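Local coordinates for protein alcohol dehydrogenase, zinc-containing (PDB 1VJ0) that probably works as a zinc-dependent alcohol dehydrogenase of the medium-chain dehydrogenase/reductase family, with two zinc ions bound in each chain, at residues T182-F187 against T329-K334. Numbering follows the deposited sequence.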
loop_
_atom_site.group_PDB
_atom_site.type_symbol
_atom_site.label_atom_id
_atom_site.label_comp_id
_atom_site.label_asym_id
_atom_site.label_seq_id
_atom_site.Cartn_x
_atom_site.Cartn_y
_atom_site.Cartn_z
ATOM N N THR A 182 -6.394 18.324 7.973
ATOM C CA THR A 182 -5.975 18.427 6.603
ATOM C C THR A 182 -4.469 18.128 6.500
ATOM O O THR A 182 -4.044 17.354 5.629
ATOM C CB THR A 182 -6.371 19.811 6.048
ATOM O OG1 THR A 182 -7.782 19.897 6.009
ATOM C CG2 THR A 182 -5.908 19.972 4.616
ATOM N N ALA A 183 -3.655 18.689 7.400
ATOM C CA ALA A 183 -2.236 18.337 7.437
ATOM C C ALA A 183 -2.042 16.812 7.677
ATOM O O ALA A 183 -1.236 16.165 7.026
ATOM C CB ALA A 183 -1.493 19.177 8.521
ATOM N N TYR A 184 -2.806 16.230 8.601
ATOM C CA TYR A 184 -2.738 14.792 8.798
ATOM C C TYR A 184 -3.034 14.035 7.508
ATOM O O TYR A 184 -2.284 13.120 7.114
ATOM C CB TYR A 184 -3.559 14.273 10.027
ATOM C CG TYR A 184 -3.241 12.821 10.126
ATOM C CD1 TYR A 184 -2.043 12.409 10.659
ATOM C CD2 TYR A 184 -4.055 11.879 9.530
ATOM C CE1 TYR A 184 -1.661 11.087 10.620
ATOM C CE2 TYR A 184 -3.688 10.537 9.502
ATOM C CZ TYR A 184 -2.497 10.159 10.034
ATOM O OH TYR A 184 -2.139 8.837 9.960
ATOM N N HIS A 185 -4.126 14.374 6.841
ATOM C CA HIS A 185 -4.499 13.757 5.587
ATOM C C HIS A 185 -3.274 13.756 4.649
ATOM O O HIS A 185 -2.936 12.763 3.968
ATOM C CB HIS A 185 -5.697 14.551 4.986
ATOM C CG HIS A 185 -6.227 14.016 3.691
ATOM N ND1 HIS A 185 -7.366 14.526 3.090
ATOM C CD2 HIS A 185 -5.838 12.977 2.926
ATOM C CE1 HIS A 185 -7.603 13.859 1.973
ATOM N NE2 HIS A 185 -6.698 12.896 1.856
ATOM N N ALA A 186 -2.597 14.885 4.593
ATOM C CA ALA A 186 -1.483 15.034 3.678
ATOM C C ALA A 186 -0.362 14.079 3.918
ATOM O O ALA A 186 0.263 13.598 2.976
ATOM C CB ALA A 186 -0.939 16.424 3.783
ATOM N N PHE A 187 -0.056 13.864 5.190
ATOM C CA PHE A 187 0.966 12.914 5.627
ATOM C C PHE A 187 0.515 11.479 5.501
ATOM O O PHE A 187 1.324 10.603 5.123
ATOM C CB PHE A 187 1.395 13.247 7.053
ATOM C CG PHE A 187 2.351 14.410 7.130
ATOM C CD1 PHE A 187 1.888 15.712 7.205
ATOM C CD2 PHE A 187 3.742 14.189 7.162
ATOM C CE1 PHE A 187 2.785 16.795 7.255
ATOM C CE2 PHE A 187 4.638 15.238 7.236
ATOM C CZ PHE A 187 4.136 16.583 7.251
ATOM N N THR A 329 -13.273 11.233 8.909
ATOM C CA THR A 329 -13.277 10.808 10.290
ATOM C C THR A 329 -12.053 9.993 10.704
ATOM O O THR A 329 -11.662 10.100 11.819
ATOM C CB THR A 329 -14.549 10.029 10.569
ATOM O OG1 THR A 329 -15.664 10.927 10.452
ATOM C CG2 THR A 329 -14.581 9.490 11.990
ATOM N N SER A 330 -11.446 9.218 9.805
ATOM C CA SER A 330 -10.208 8.542 10.140
ATOM C C SER A 330 -9.095 9.564 10.398
ATOM O O SER A 330 -8.314 9.431 11.339
ATOM C CB SER A 330 -9.790 7.504 9.074
ATOM O OG SER A 330 -9.288 8.142 7.873
ATOM N N HIS A 331 -9.027 10.620 9.604
ATOM C CA HIS A 331 -8.025 11.624 9.827
ATOM C C HIS A 331 -8.278 12.389 11.124
ATOM O O HIS A 331 -7.322 12.743 11.848
ATOM C CB HIS A 331 -7.977 12.616 8.662
ATOM C CG HIS A 331 -7.761 11.984 7.335
ATOM N ND1 HIS A 331 -8.594 12.226 6.259
ATOM C CD2 HIS A 331 -6.840 11.080 6.905
ATOM C CE1 HIS A 331 -8.164 11.535 5.207
ATOM N NE2 HIS A 331 -7.106 10.824 5.572
ATOM N N PHE A 332 -9.554 12.672 11.376
ATOM C CA PHE A 332 -10.038 13.316 12.621
ATOM C C PHE A 332 -9.505 12.616 13.906
ATOM O O PHE A 332 -8.860 13.207 14.774
ATOM C CB PHE A 332 -11.593 13.390 12.540
ATOM C CG PHE A 332 -12.286 13.673 13.851
ATOM C CD1 PHE A 332 -12.123 14.872 14.511
ATOM C CD2 PHE A 332 -13.083 12.730 14.415
ATOM C CE1 PHE A 332 -12.801 15.102 15.736
ATOM C CE2 PHE A 332 -13.735 12.951 15.639
ATOM C CZ PHE A 332 -13.582 14.132 16.279
ATOM N N VAL A 333 -9.749 11.326 13.990
ATOM C CA VAL A 333 -9.369 10.562 15.156
ATOM C C VAL A 333 -7.840 10.569 15.324
ATOM O O VAL A 333 -7.302 10.779 16.425
ATOM C CB VAL A 333 -9.926 9.113 14.974
ATOM C CG1 VAL A 333 -9.185 8.104 15.821
ATOM C CG2 VAL A 333 -11.399 9.085 15.216
ATOM N N LYS A 334 -7.121 10.351 14.235
ATOM C CA LYS A 334 -5.664 10.299 14.331
ATOM C C LYS A 334 -5.053 11.659 14.644
ATOM O O LYS A 334 -4.019 11.773 15.315
ATOM C CB LYS A 334 -5.071 9.689 13.064
ATOM C CG LYS A 334 -5.603 8.315 12.776
ATOM C CD LYS A 334 -5.192 7.779 11.409
ATOM C CE LYS A 334 -5.930 6.456 11.137
ATOM N NZ LYS A 334 -5.850 5.927 9.698
#
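His-185 and His-331 lie against each other as an offset stack, their ring centroids 4.2 Å apart and their planes tilted by 16°. The shift brings His-331 CE1 over one face of His-185, where it sits 3.5 Å from His-185 CG. In turn His-185 CB lies over the centre of the His-331 ring, a CH-pi contact at 3.8 Å from CB to the centroid. Ser-330 OG covers the opposite face of His-331 near its rim.

Tyr-184 meets the second helix beside this stack. Its CG is anti to the backbone N (chi1 -174°), which turns the ring to helix 329-340. The ring edge at CD2 comes 3.9 Å from His-331 CD2. Lys-334 crosses one face, with CB 4.1 Å from the Tyr-184 centroid. The lysine chain then runs on extended past the phenol, leaving CD 3.5 Å from Tyr-184 OH.

Three polar side-chain atoms here have partners outside the two segments. His-185 ND1 donates to Val-326 O, whereas His-331 ND1 accepts from the N-H of Asp-328, which should limit the rotation of both rings. Tyr-184 OH bonds to Ser-193 OG of a neighbouring subunit, so this packing reaches a tetramer interface.

The helix segments cross at 105°, with axes 8.9 Å apart. This buried packing joins the C-terminal part of helix 170-188 to helix 329-340, which follows strand 320-323, the last of the parallel sheet. Helix 170-188 also carries the zinc ligand Cys-178, whose side chain is about 11 Å from that of His-185. Ala-183 and Phe-187 pack on helix 206-217 of the Rossmann-type domain.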